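Local coordinates for protein TSC1 N-terminal domain (PDB 7A0M) that forms the N-terminal helical domain of TSC1, a protein that binds lysosomal phosphoinositides and is thereby probably needed for TSC complex translocation and mTORC1 regulation, at residues D43-E47 against P84-P89; F75-L79 against W95-L99; L249-V253 against V320-Y326; Y331-I336 against H376-F382. All coordinates share one frame; numbering follows the deposited sequence.

Interaction 1. Residues D43-E47 against P84-P89; sequences DKPEE and PGLGAP
Pro45 and Glu46 press against the bare main chain of 84-89, meeting it almost entirely through carbon. The Pro45 ring supplies two neighbouring atoms: CB sits 3.7 Å from Gly85 O and 3.8 Å from Gly87 CA, while CG faces Pro84 O. Glu46 follows the same run of backbone one residue further on. Its CG is placed beside the backbone N and anti to the carbonyl carbon (chi1 -69°), and there it comes within 3.2 Å of Gly87 C and 3.3 Å of Ala88 N, a tight approach over the peptide unit. Beyond CG the chain runs extended, bringing OE2 to 3.1 Å from Gly87 O and 3.8 Å from Pro89 CD. Both oxygens of the first pair are acceptors, so the approach is not a bond and probably costs some electrostatic energy, which solvent at this exposed glutamate is likely to soften. The Glu46 and Gly87 CA atoms are only 4.3 Å apart, an approach helped by the lack of a side chain on Gly87, since a beta carbon there would crowd Glu46 CG. At the phi of 104° and psi of -109° of Gly87 a beta carbon would also be pushed into the carbonyl oxygen of Leu86. Further out, the CB of Leu86 points away from Pro45 and Glu46, and its side chain packs on Leu53, Asn54 and Leu57 of helix 45-65 and on Arg91 and Thr92 of helix 89-105. The contact thus fits the beginning of one helix against the interhelical turn between 69-81 and 89-105, a surface corner of the kind found where successive helices are joined in an all-helical, solenoid-like fold.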
loop_
_atom_site.group_PDB
_atom_site.type_symbol
_atom_site.label_atom_id
_atom_site.label_comp_id
_atom_site.label_asym_id
_atom_site.label_seq_id
_atom_site.Cartn_x
_atom_site.Cartn_y
_atom_site.Cartn_z
ATOM N N ASP B 43 29.122 -60.449 -16.617
ATOM C CA ASP B 43 27.807 -59.914 -16.933
ATOM C C ASP B 43 26.868 -59.913 -15.737
ATOM O O ASP B 43 25.892 -59.153 -15.733
ATOM C CB ASP B 43 27.187 -60.720 -18.081
ATOM C CG ASP B 43 26.144 -59.937 -18.848
ATOM O OD1 ASP B 43 25.991 -58.729 -18.575
ATOM O OD2 ASP B 43 25.487 -60.523 -19.734
ATOM N N LYS B 44 27.138 -60.732 -14.721
ATOM C CA LYS B 44 26.332 -60.776 -13.501
ATOM C C LYS B 44 27.263 -60.696 -12.299
ATOM O O LYS B 44 27.713 -61.723 -11.771
ATOM C CB LYS B 44 25.458 -62.028 -13.470
ATOM C CG LYS B 44 24.290 -61.963 -14.449
ATOM C CD LYS B 44 23.422 -63.201 -14.369
ATOM C CE LYS B 44 21.991 -62.905 -14.782
ATOM N NZ LYS B 44 21.431 -61.695 -14.098
ATOM N N PRO B 45 27.575 -59.479 -11.836
ATOM C CA PRO B 45 28.553 -59.334 -10.745
ATOM C C PRO B 45 28.041 -59.833 -9.405
ATOM O O PRO B 45 28.843 -60.316 -8.596
ATOM C CB PRO B 45 28.835 -57.822 -10.720
ATOM C CG PRO B 45 28.314 -57.300 -12.039
ATOM C CD PRO B 45 27.154 -58.178 -12.376
ATOM N N GLU B 46 26.732 -59.742 -9.147
ATOM C CA GLU B 46 26.146 -60.172 -7.878
ATOM C C GLU B 46 26.028 -61.680 -7.743
ATOM O O GLU B 46 25.394 -62.142 -6.791
ATOM C CB GLU B 46 24.762 -59.543 -7.679
ATOM C CG GLU B 46 24.804 -58.054 -7.453
ATOM C CD GLU B 46 23.433 -57.415 -7.335
ATOM O OE1 GLU B 46 22.455 -58.135 -7.032
ATOM O OE2 GLU B 46 23.355 -56.175 -7.506
ATOM N N GLU B 47 26.651 -62.457 -8.628
ATOM C CA GLU B 47 26.513 -63.905 -8.612
ATOM C C GLU B 47 27.819 -64.624 -8.298
ATOM O O GLU B 47 27.926 -65.832 -8.534
ATOM C CB GLU B 47 25.955 -64.389 -9.945
ATOM C CG GLU B 47 24.552 -63.908 -10.212
ATOM C CD GLU B 47 23.940 -64.595 -11.407
ATOM O OE1 GLU B 47 24.705 -65.164 -12.214
ATOM O OE2 GLU B 47 22.700 -64.576 -11.542
ATOM N N PRO B 84 31.306 -50.658 -10.938
ATOM C CA PRO B 84 30.235 -51.442 -11.577
ATOM C C PRO B 84 30.349 -52.932 -11.325
ATOM O O PRO B 84 29.327 -53.631 -11.306
ATOM C CB PRO B 84 30.400 -51.112 -13.067
ATOM C CG PRO B 84 31.077 -49.794 -13.089
ATOM C CD PRO B 84 32.017 -49.820 -11.922
ATOM N N GLY B 85 31.560 -53.443 -11.126
ATOM C CA GLY B 85 31.761 -54.854 -10.893
ATOM C C GLY B 85 31.686 -55.310 -9.454
ATOM O O GLY B 85 31.934 -56.488 -9.184
ATOM N N LEU B 86 31.349 -54.419 -8.513
ATOM C CA LEU B 86 31.285 -54.822 -7.110
ATOM C C LEU B 86 30.064 -55.681 -6.827
ATOM O O LEU B 86 30.102 -56.547 -5.943
ATOM C CB LEU B 86 31.265 -53.590 -6.206
ATOM C CG LEU B 86 32.535 -52.743 -6.169
ATOM C CD1 LEU B 86 32.315 -51.488 -5.341
ATOM C CD2 LEU B 86 33.686 -53.562 -5.617
ATOM N N GLY B 87 28.974 -55.448 -7.551
ATOM C CA GLY B 87 27.781 -56.247 -7.389
ATOM C C GLY B 87 26.654 -55.592 -6.616
ATOM O O GLY B 87 25.997 -54.671 -7.110
ATOM N N ALA B 88 26.421 -56.077 -5.401
ATOM C CA ALA B 88 25.309 -55.590 -4.599
ATOM C C ALA B 88 25.497 -54.111 -4.272
ATOM O O ALA B 88 26.621 -53.672 -4.002
ATOM C CB ALA B 88 25.181 -56.405 -3.311
ATOM N N PRO B 89 24.425 -53.312 -4.301
ATOM C CA PRO B 89 24.564 -51.884 -3.976
ATOM C C PRO B 89 25.044 -51.641 -2.562
ATOM O O PRO B 89 25.547 -50.549 -2.270
ATOM C CB PRO B 89 23.148 -51.332 -4.191
ATOM C CG PRO B 89 22.500 -52.305 -5.116
ATOM C CD PRO B 89 23.065 -53.646 -4.751
#

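Interaction 2. Residues F75-L79 against W95-L99; sequences FVAVL and WWDKL
Helices 75-79 and 95-99 run antiparallel at 169° with their axes 12.2 Å apart, and across this wide spacing Leu79 faces Trp95 while Val76 faces Leu99. Large side chains bridge the distance. Trp95 CG lies beside the backbone N and opposite the carbonyl carbon (chi1 -82°), which presents the indole to Leu79 and Phe75. Leu79 puts CD1 over one face of the indole, 4.1 Å from the centroid of the five-membered ring and 12° off its normal, a CH-pi contact. Its other branch, CD2, touches Trp95 CB at 3.5 Å and meets Leu99 CD1 tip to tip at 3.6 Å. Leu99 CD1 also lies 3.7 Å from Val76 CG2. At the far end of the indole, Phe75 CZ reaches Trp95 CZ3 at 3.5 Å, the two rings inclined obliquely to each other. Outside the pair, Trp61 of helix 45-65 meets the Phe75 ring and Leu99. An alanine at Trp95 would remove the surface under Leu79 CD1 and the partner of Phe75 CZ, and would probably open a gap between the helices. All five touching residues are buried and every contact among them is apolar, which suggests that close packing and exclusion of water, rather than polar bonding, hold these two segments together.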
loop_
_atom_site.group_PDB
_atom_site.type_symbol
_atom_site.label_atom_id
_atom_site.label_comp_id
_atom_site.label_asym_id
_atom_site.label_seq_id
_atom_site.Cartn_x
_atom_site.Cartn_y
_atom_site.Cartn_z
ATOM N N PHE B 75 43.946 -45.626 -4.358
ATOM C CA PHE B 75 42.972 -46.681 -4.093
ATOM C C PHE B 75 41.558 -46.243 -4.455
ATOM O O PHE B 75 40.761 -47.048 -4.951
ATOM C CB PHE B 75 43.041 -47.104 -2.625
ATOM C CG PHE B 75 42.131 -48.245 -2.277
ATOM C CD1 PHE B 75 42.486 -49.549 -2.584
ATOM C CD2 PHE B 75 40.926 -48.017 -1.633
ATOM C CE1 PHE B 75 41.650 -50.603 -2.263
ATOM C CE2 PHE B 75 40.088 -49.066 -1.308
ATOM C CZ PHE B 75 40.450 -50.361 -1.624
ATOM N N VAL B 76 41.224 -44.973 -4.211
ATOM C CA VAL B 76 39.893 -44.487 -4.563
ATOM C C VAL B 76 39.708 -44.504 -6.075
ATOM O O VAL B 76 38.632 -44.852 -6.576
ATOM C CB VAL B 76 39.658 -43.084 -3.974
ATOM C CG1 VAL B 76 38.337 -42.516 -4.465
ATOM C CG2 VAL B 76 39.670 -43.139 -2.458
ATOM N N ALA B 77 40.754 -44.145 -6.822
ATOM C CA ALA B 77 40.675 -44.188 -8.280
ATOM C C ALA B 77 40.402 -45.604 -8.767
ATOM O O ALA B 77 39.613 -45.809 -9.698
ATOM C CB ALA B 77 41.963 -43.644 -8.895
ATOM N N VAL B 78 41.053 -46.595 -8.155
ATOM C CA VAL B 78 40.786 -47.986 -8.505
ATOM C C VAL B 78 39.367 -48.373 -8.119
ATOM O O VAL B 78 38.672 -49.070 -8.869
ATOM C CB VAL B 78 41.811 -48.906 -7.821
ATOM C CG1 VAL B 78 41.637 -50.323 -8.305
ATOM C CG2 VAL B 78 43.214 -48.423 -8.090
ATOM N N LEU B 79 38.917 -47.934 -6.944
ATOM C CA LEU B 79 37.578 -48.280 -6.485
ATOM C C LEU B 79 36.501 -47.647 -7.356
ATOM O O LEU B 79 35.422 -48.225 -7.523
ATOM C CB LEU B 79 37.415 -47.870 -5.024
ATOM C CG LEU B 79 36.238 -48.467 -4.260
ATOM C CD1 LEU B 79 36.245 -49.982 -4.377
ATOM C CD2 LEU B 79 36.342 -48.053 -2.809
ATOM N N TRP B 95 32.107 -49.541 1.018
ATOM C CA TRP B 95 33.400 -48.947 0.703
ATOM C C TRP B 95 33.368 -47.437 0.910
ATOM O O TRP B 95 34.311 -46.864 1.465
ATOM C CB TRP B 95 33.801 -49.297 -0.727
ATOM C CG TRP B 95 34.419 -50.655 -0.841
ATOM C CD1 TRP B 95 33.863 -51.762 -1.413
ATOM C CD2 TRP B 95 35.697 -51.063 -0.339
ATOM N NE1 TRP B 95 34.723 -52.828 -1.317
ATOM C CE2 TRP B 95 35.856 -52.426 -0.659
ATOM C CE3 TRP B 95 36.726 -50.407 0.344
ATOM C CZ2 TRP B 95 37.001 -53.144 -0.321
ATOM C CZ3 TRP B 95 37.862 -51.121 0.678
ATOM C CH2 TRP B 95 37.990 -52.475 0.345
ATOM N N TRP B 96 32.294 -46.784 0.459
ATOM C CA TRP B 96 32.120 -45.358 0.717
ATOM C C TRP B 96 32.102 -45.077 2.216
ATOM O O TRP B 96 32.741 -44.129 2.688
ATOM C CB TRP B 96 30.846 -44.870 0.027
ATOM C CG TRP B 96 30.618 -43.387 0.082
ATOM C CD1 TRP B 96 30.876 -42.483 -0.909
ATOM C CD2 TRP B 96 30.004 -42.649 1.146
ATOM N NE1 TRP B 96 30.508 -41.221 -0.507
ATOM C CE2 TRP B 96 29.963 -41.297 0.748
ATOM C CE3 TRP B 96 29.501 -42.997 2.404
ATOM C CZ2 TRP B 96 29.441 -40.294 1.563
ATOM C CZ3 TRP B 96 28.984 -41.999 3.211
ATOM C CH2 TRP B 96 28.958 -40.665 2.787
ATOM N N ASP B 97 31.369 -45.894 2.977
ATOM C CA ASP B 97 31.355 -45.754 4.430
ATOM C C ASP B 97 32.740 -45.988 5.019
ATOM O O ASP B 97 33.144 -45.313 5.973
ATOM C CB ASP B 97 30.352 -46.747 5.027
ATOM C CG ASP B 97 30.007 -46.449 6.473
ATOM O OD1 ASP B 97 30.583 -45.506 7.050
ATOM O OD2 ASP B 97 29.162 -47.174 7.042
ATOM N N LYS B 98 33.484 -46.940 4.455
ATOM C CA LYS B 98 34.804 -47.275 4.975
ATOM C C LYS B 98 35.833 -46.186 4.684
ATOM O O LYS B 98 36.747 -45.972 5.488
ATOM C CB LYS B 98 35.232 -48.623 4.397
ATOM C CG LYS B 98 36.516 -49.209 4.922
ATOM C CD LYS B 98 36.746 -50.544 4.236
ATOM C CE LYS B 98 37.939 -51.274 4.804
ATOM N NZ LYS B 98 37.795 -51.567 6.256
ATOM N N LEU B 99 35.702 -45.490 3.555
ATOM C CA LEU B 99 36.676 -44.483 3.150
ATOM C C LEU B 99 36.326 -43.069 3.599
ATOM O O LEU B 99 37.151 -42.166 3.420
ATOM C CB LEU B 99 36.838 -44.484 1.625
ATOM C CG LEU B 99 37.258 -45.792 0.955
ATOM C CD1 LEU B 99 37.615 -45.554 -0.503
ATOM C CD2 LEU B 99 38.404 -46.443 1.696
#

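Interaction 3. Residues L249-V253 against V320-Y326; sequences LIALV and VPYLPEY
The Tyr322 ring is sandwiched: Ile250 CG1 lies 3.5 Å above one face, a CH-pi contact set toward the CG side of the ring, and CB of Glu325 covers the opposite face. At its edge, close to the ring plane, Val253 CB touches Tyr322 CE2 at 3.6 Å. The second ring, Tyr326, receives Leu249 CD1 over one face, 3.8 Å from the centroid and 17° off the normal, and Leu252 CD2 approaches Tyr326 CE1 obliquely at 3.6 Å. Leu249 divides its fork between partners. With CG opposite the backbone N (chi1 -166°), CD1 goes to Tyr326, whereas CD2 lies 3.6 Å from Tyr322 O and 3.9 Å from Val320 CG1. These residues mount the beginning of helix 323-333 on the side of helix 242-255: a type I turn runs from Val320 to Leu323, and Tyr322 occupies the N-cap position. The Tyr322 N is hydrogen-bonded to Asn246 OD1, one turn before Ile250 on the same helix, so backbone and ring of this residue are both fixed by helix 242-255. A serine in place of Tyr322 would leave Ile250 CG1 and Val253 CB without the ring they pack on, and the helix start would probably be held less firmly. The Tyr326 hydroxyl extends past Leu252 to bond with Leu270 O in helix 267-278, whose Tyr274 also packs on Tyr326.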
loop_
_atom_site.group_PDB
_atom_site.type_symbol
_atom_site.label_atom_id
_atom_site.label_comp_id
_atom_site.label_asym_id
_atom_site.label_seq_id
_atom_site.Cartn_x
_atom_site.Cartn_y
_atom_site.Cartn_z
ATOM N N LEU B 249 12.773 -18.556 11.071
ATOM C CA LEU B 249 11.904 -17.701 10.273
ATOM C C LEU B 249 12.440 -17.545 8.855
ATOM O O LEU B 249 11.665 -17.532 7.892
ATOM C CB LEU B 249 11.745 -16.337 10.945
ATOM C CG LEU B 249 10.604 -15.473 10.404
ATOM C CD1 LEU B 249 9.270 -16.176 10.608
ATOM C CD2 LEU B 249 10.601 -14.107 11.072
ATOM N N ILE B 250 13.761 -17.426 8.708
ATOM C CA ILE B 250 14.354 -17.342 7.377
ATOM C C ILE B 250 14.065 -18.612 6.589
ATOM O O ILE B 250 13.715 -18.561 5.404
ATOM C CB ILE B 250 15.867 -17.068 7.473
ATOM C CG1 ILE B 250 16.121 -15.663 8.023
ATOM C CG2 ILE B 250 16.533 -17.236 6.115
ATOM C CD1 ILE B 250 17.586 -15.347 8.234
ATOM N N ALA B 251 14.197 -19.772 7.238
ATOM C CA ALA B 251 13.876 -21.030 6.572
ATOM C C ALA B 251 12.408 -21.082 6.171
ATOM O O ALA B 251 12.076 -21.515 5.061
ATOM C CB ALA B 251 14.228 -22.209 7.478
ATOM N N LEU B 252 11.513 -20.641 7.058
ATOM C CA LEU B 252 10.087 -20.652 6.741
ATOM C C LEU B 252 9.772 -19.733 5.566
ATOM O O LEU B 252 9.000 -20.099 4.674
ATOM C CB LEU B 252 9.272 -20.250 7.969
ATOM C CG LEU B 252 7.753 -20.222 7.778
ATOM C CD1 LEU B 252 7.229 -21.607 7.427
ATOM C CD2 LEU B 252 7.056 -19.681 9.018
ATOM N N VAL B 253 10.358 -18.533 5.553
ATOM C CA VAL B 253 10.099 -17.584 4.471
ATOM C C VAL B 253 10.576 -18.144 3.135
ATOM O O VAL B 253 9.947 -17.922 2.092
ATOM C CB VAL B 253 10.751 -16.224 4.791
ATOM C CG1 VAL B 253 10.692 -15.298 3.586
ATOM C CG2 VAL B 253 10.062 -15.578 5.983
ATOM N N VAL B 320 13.192 -9.511 16.201
ATOM C CA VAL B 320 13.484 -10.521 15.188
ATOM C C VAL B 320 13.761 -9.801 13.871
ATOM O O VAL B 320 12.852 -9.146 13.337
ATOM C CB VAL B 320 12.328 -11.515 15.038
ATOM C CG1 VAL B 320 12.693 -12.606 14.042
ATOM C CG2 VAL B 320 11.968 -12.115 16.390
ATOM N N PRO B 321 14.979 -9.887 13.325
ATOM C CA PRO B 321 15.299 -9.097 12.122
ATOM C C PRO B 321 14.458 -9.443 10.904
ATOM O O PRO B 321 14.118 -8.547 10.122
ATOM C CB PRO B 321 16.784 -9.413 11.889
ATOM C CG PRO B 321 17.301 -9.830 13.225
ATOM C CD PRO B 321 16.165 -10.553 13.887
ATOM N N TYR B 322 14.114 -10.715 10.712
ATOM C CA TYR B 322 13.420 -11.154 9.509
ATOM C C TYR B 322 11.904 -11.039 9.614
ATOM O O TYR B 322 11.197 -11.515 8.718
ATOM C CB TYR B 322 13.811 -12.596 9.173
ATOM C CG TYR B 322 14.037 -12.838 7.697
ATOM C CD1 TYR B 322 15.102 -12.244 7.034
ATOM C CD2 TYR B 322 13.191 -13.664 6.970
ATOM C CE1 TYR B 322 15.316 -12.459 5.686
ATOM C CE2 TYR B 322 13.398 -13.887 5.621
ATOM C CZ TYR B 322 14.461 -13.283 4.985
ATOM O OH TYR B 322 14.672 -13.502 3.643
ATOM N N LEU B 323 11.393 -10.429 10.682
ATOM C CA LEU B 323 9.949 -10.246 10.812
ATOM C C LEU B 323 9.321 -9.456 9.665
ATOM O O LEU B 323 8.233 -9.854 9.213
ATOM C CB LEU B 323 9.632 -9.587 12.161
ATOM C CG LEU B 323 8.150 -9.364 12.473
ATOM C CD1 LEU B 323 7.394 -10.687 12.473
ATOM C CD2 LEU B 323 7.977 -8.646 13.802
ATOM N N PRO B 324 9.904 -8.353 9.167
ATOM C CA PRO B 324 9.264 -7.654 8.036
ATOM C C PRO B 324 9.072 -8.528 6.809
ATOM O O PRO B 324 8.027 -8.446 6.152
ATOM C CB PRO B 324 10.224 -6.489 7.756
ATOM C CG PRO B 324 10.918 -6.256 9.043
ATOM C CD PRO B 324 11.075 -7.607 9.669
ATOM N N GLU B 325 10.058 -9.365 6.479
ATOM C CA GLU B 325 9.906 -10.270 5.344
ATOM C C GLU B 325 8.817 -11.304 5.595
ATOM O O GLU B 325 8.178 -11.774 4.646
ATOM C CB GLU B 325 11.239 -10.957 5.040
ATOM C CG GLU B 325 12.343 -10.013 4.571
ATOM C CD GLU B 325 13.016 -9.266 5.710
ATOM O OE1 GLU B 325 12.519 -9.339 6.854
ATOM O OE2 GLU B 325 14.043 -8.601 5.461
ATOM N N TYR B 326 8.591 -11.670 6.860
ATOM C CA TYR B 326 7.522 -12.613 7.176
ATOM C C TYR B 326 6.152 -11.985 6.952
ATOM O O TYR B 326 5.235 -12.645 6.452
ATOM C CB TYR B 326 7.669 -13.103 8.616
ATOM C CG TYR B 326 6.725 -14.222 8.989
ATOM C CD1 TYR B 326 6.543 -15.312 8.148
ATOM C CD2 TYR B 326 6.027 -14.197 10.189
ATOM C CE1 TYR B 326 5.684 -16.342 8.489
ATOM C CE2 TYR B 326 5.167 -15.222 10.539
ATOM C CZ TYR B 326 5.001 -16.292 9.685
ATOM O OH TYR B 326 4.145 -17.313 10.028
#

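Interaction 4. Residues Y331-I336 against H376-F382; sequences YGLYPI and HLLHPNF
In both Tyr331 and His379 CG stands opposite the backbone N (chi1 177° and -162°), which stretches the two rings past each other between their backbones. The edge of the imidazole faces the Tyr331 ring, planes at 86°, an edge-to-face pair. Beyond it the Tyr331 hydroxyl donates to Leu377 O at 2.6 Å, and His376 flanks the same phenol, its CB 3.8 Å from Tyr331 CE2, completing an aromatic cluster. His379 is held on several sides. NE2 donates to Gly332 O at 2.9 Å from above the carbonyl plane; ND1 accepts a nearly straight bond from Asn381 N, which lies in the plane of the ring, also at 2.9 Å; and Pro335 CG sits over the centre of one face, 3.4 Å from the centroid, as a CH-pi contact. One donating and one accepting nitrogen suggest a neutral imidazole protonated at NE2. The site is the junction of two consecutive helices: 323-333 ends, Tyr334 serves as N-cap, and 335-343 begins, with the imidazole bonded to the carbonyl of Gly332 just before the break and packed on Pro335 just after it. Further along, Ile336 CG1 lies over the face of Phe382, 3.8 Å from its CE1, and Pro335 CB comes to 3.9 Å from Phe382 CE2. Asn381 ND2 turns to Glu390 OE1, which also takes the backbone N of Ile336. His376 bonds through NE2 to Thr328. Towards the second subunit, Phe382 meets Phe382 of the neighbouring chain, and Tyr331 packs on Leu378 of that chain.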
loop_
_atom_site.group_PDB
_atom_site.type_symbol
_atom_site.label_atom_id
_atom_site.label_comp_id
_atom_site.label_asym_id
_atom_site.label_seq_id
_atom_site.Cartn_x
_atom_site.Cartn_y
_atom_site.Cartn_z
ATOM N N TYR B 331 1.276 -11.603 3.805
ATOM C CA TYR B 331 0.377 -10.698 3.099
ATOM C C TYR B 331 0.356 -10.984 1.603
ATOM O O TYR B 331 -0.672 -10.776 0.949
ATOM C CB TYR B 331 0.791 -9.251 3.367
ATOM C CG TYR B 331 -0.026 -8.215 2.631
ATOM C CD1 TYR B 331 -1.300 -7.872 3.061
ATOM C CD2 TYR B 331 0.485 -7.569 1.513
ATOM C CE1 TYR B 331 -2.048 -6.920 2.394
ATOM C CE2 TYR B 331 -0.254 -6.616 0.838
ATOM C CZ TYR B 331 -1.520 -6.297 1.284
ATOM O OH TYR B 331 -2.257 -5.348 0.614
ATOM N N GLY B 332 1.473 -11.455 1.045
ATOM C CA GLY B 332 1.505 -11.764 -0.374
ATOM C C GLY B 332 0.709 -12.999 -0.743
ATOM O O GLY B 332 0.146 -13.071 -1.840
ATOM N N LEU B 333 0.648 -13.982 0.156
ATOM C CA LEU B 333 -0.003 -15.254 -0.137
ATOM C C LEU B 333 -1.475 -15.266 0.267
ATOM O O LEU B 333 -2.328 -15.704 -0.509
ATOM C CB LEU B 333 0.747 -16.398 0.552
ATOM C CG LEU B 333 2.176 -16.622 0.056
ATOM C CD1 LEU B 333 2.815 -17.824 0.738
ATOM C CD2 LEU B 333 2.188 -16.788 -1.454
ATOM N N TYR B 334 -1.788 -14.804 1.477
ATOM C CA TYR B 334 -3.160 -14.805 1.991
ATOM C C TYR B 334 -3.451 -13.464 2.651
ATOM O O TYR B 334 -3.580 -13.368 3.876
ATOM C CB TYR B 334 -3.376 -15.965 2.966
ATOM C CG TYR B 334 -3.303 -17.324 2.310
ATOM C CD1 TYR B 334 -2.094 -17.998 2.194
ATOM C CD2 TYR B 334 -4.442 -17.931 1.798
ATOM C CE1 TYR B 334 -2.022 -19.238 1.591
ATOM C CE2 TYR B 334 -4.381 -19.171 1.193
ATOM C CZ TYR B 334 -3.168 -19.820 1.093
ATOM O OH TYR B 334 -3.102 -21.056 0.491
ATOM N N PRO B 335 -3.561 -12.396 1.854
ATOM C CA PRO B 335 -3.788 -11.066 2.448
ATOM C C PRO B 335 -5.118 -10.932 3.167
ATOM O O PRO B 335 -5.164 -10.376 4.271
ATOM C CB PRO B 335 -3.709 -10.130 1.233
ATOM C CG PRO B 335 -4.090 -10.997 0.078
ATOM C CD PRO B 335 -3.509 -12.344 0.384
ATOM N N ILE B 336 -6.206 -11.422 2.570
ATOM C CA ILE B 336 -7.528 -11.233 3.162
ATOM C C ILE B 336 -7.626 -11.962 4.497
ATOM O O ILE B 336 -8.183 -11.436 5.469
ATOM C CB ILE B 336 -8.622 -11.689 2.180
ATOM C CG1 ILE B 336 -8.492 -10.929 0.859
ATOM C CG2 ILE B 336 -10.002 -11.475 2.782
ATOM C CD1 ILE B 336 -9.469 -11.378 -0.203
ATOM N N HIS B 376 3.239 -1.710 2.175
ATOM C CA HIS B 376 2.659 -2.642 1.220
ATOM C C HIS B 376 1.488 -2.016 0.477
ATOM O O HIS B 376 0.627 -1.366 1.079
ATOM C CB HIS B 376 2.211 -3.927 1.921
ATOM C CG HIS B 376 3.350 -4.778 2.392
ATOM N ND1 HIS B 376 4.055 -4.507 3.544
ATOM C CD2 HIS B 376 3.914 -5.887 1.857
ATOM C CE1 HIS B 376 5.001 -5.416 3.703
ATOM N NE2 HIS B 376 4.936 -6.265 2.693
ATOM N N LEU B 377 1.466 -2.230 -0.837
ATOM C CA LEU B 377 0.370 -1.789 -1.683
ATOM C C LEU B 377 -0.875 -2.637 -1.434
ATOM O O LEU B 377 -0.816 -3.720 -0.843
ATOM C CB LEU B 377 0.765 -1.877 -3.157
ATOM C CG LEU B 377 1.987 -1.071 -3.599
ATOM C CD1 LEU B 377 2.498 -1.583 -4.938
ATOM C CD2 LEU B 377 1.654 0.409 -3.679
ATOM N N LEU B 378 -2.017 -2.125 -1.890
ATOM C CA LEU B 378 -3.246 -2.906 -1.867
ATOM C C LEU B 378 -3.082 -4.174 -2.699
ATOM O O LEU B 378 -2.607 -4.129 -3.838
ATOM C CB LEU B 378 -4.414 -2.072 -2.395
ATOM C CG LEU B 378 -5.780 -2.763 -2.419
ATOM C CD1 LEU B 378 -6.267 -3.054 -1.005
ATOM C CD2 LEU B 378 -6.798 -1.928 -3.181
ATOM N N HIS B 379 -3.479 -5.305 -2.123
ATOM C CA HIS B 379 -3.286 -6.599 -2.762
ATOM C C HIS B 379 -4.382 -6.843 -3.798
ATOM O O HIS B 379 -5.545 -6.503 -3.562
ATOM C CB HIS B 379 -3.297 -7.714 -1.718
ATOM C CG HIS B 379 -2.691 -8.997 -2.192
ATOM N ND1 HIS B 379 -3.317 -9.828 -3.095
ATOM C CD2 HIS B 379 -1.522 -9.602 -1.873
ATOM C CE1 HIS B 379 -2.556 -10.884 -3.320
ATOM N NE2 HIS B 379 -1.462 -10.772 -2.590
ATOM N N PRO B 380 -4.040 -7.416 -4.955
ATOM C CA PRO B 380 -5.075 -7.703 -5.963
ATOM C C PRO B 380 -6.152 -8.663 -5.482
ATOM O O PRO B 380 -7.250 -8.667 -6.054
ATOM C CB PRO B 380 -4.279 -8.305 -7.131
ATOM C CG PRO B 380 -2.875 -7.871 -6.917
ATOM C CD PRO B 380 -2.684 -7.725 -5.440
ATOM N N ASN B 381 -5.875 -9.477 -4.458
ATOM C CA ASN B 381 -6.887 -10.394 -3.939
ATOM C C ASN B 381 -8.117 -9.650 -3.442
ATOM O O ASN B 381 -9.227 -10.194 -3.476
ATOM C CB ASN B 381 -6.298 -11.250 -2.817
ATOM C CG ASN B 381 -5.474 -12.407 -3.339
ATOM O OD1 ASN B 381 -5.001 -12.384 -4.477
ATOM N ND2 ASN B 381 -5.308 -13.433 -2.515
ATOM N N PHE B 382 -7.944 -8.412 -2.979
ATOM C CA PHE B 382 -9.075 -7.636 -2.492
ATOM C C PHE B 382 -10.040 -7.265 -3.613
ATOM O O PHE B 382 -11.167 -6.852 -3.324
ATOM C CB PHE B 382 -8.581 -6.385 -1.759
ATOM C CG PHE B 382 -7.923 -6.679 -0.434
ATOM C CD1 PHE B 382 -8.681 -7.025 0.674
ATOM C CD2 PHE B 382 -6.545 -6.613 -0.297
ATOM C CE1 PHE B 382 -8.078 -7.298 1.889
ATOM C CE2 PHE B 382 -5.938 -6.886 0.917
ATOM C CZ PHE B 382 -6.707 -7.228 2.010
#

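The contacts fall into two groups at opposite sides of the chain's centre. Interactions 1 and 2 lie 16 Å apart between centres and interlock along the chain, since their segments alternate; they touch where Leu86 CD1 meets Trp95 CD1 at 4.2 Å, joining the surface corner to the buried helix pair. Interactions 3 and 4 follow in series, centres 18 Å and nearest atoms about 5 Å apart, and share helix 323-333: one secures its start, the other its end, where the second subunit comes in. Between the groups, interactions 2 and 3 are about 24 Å apart at nearest atoms, so the two groups make no direct contact.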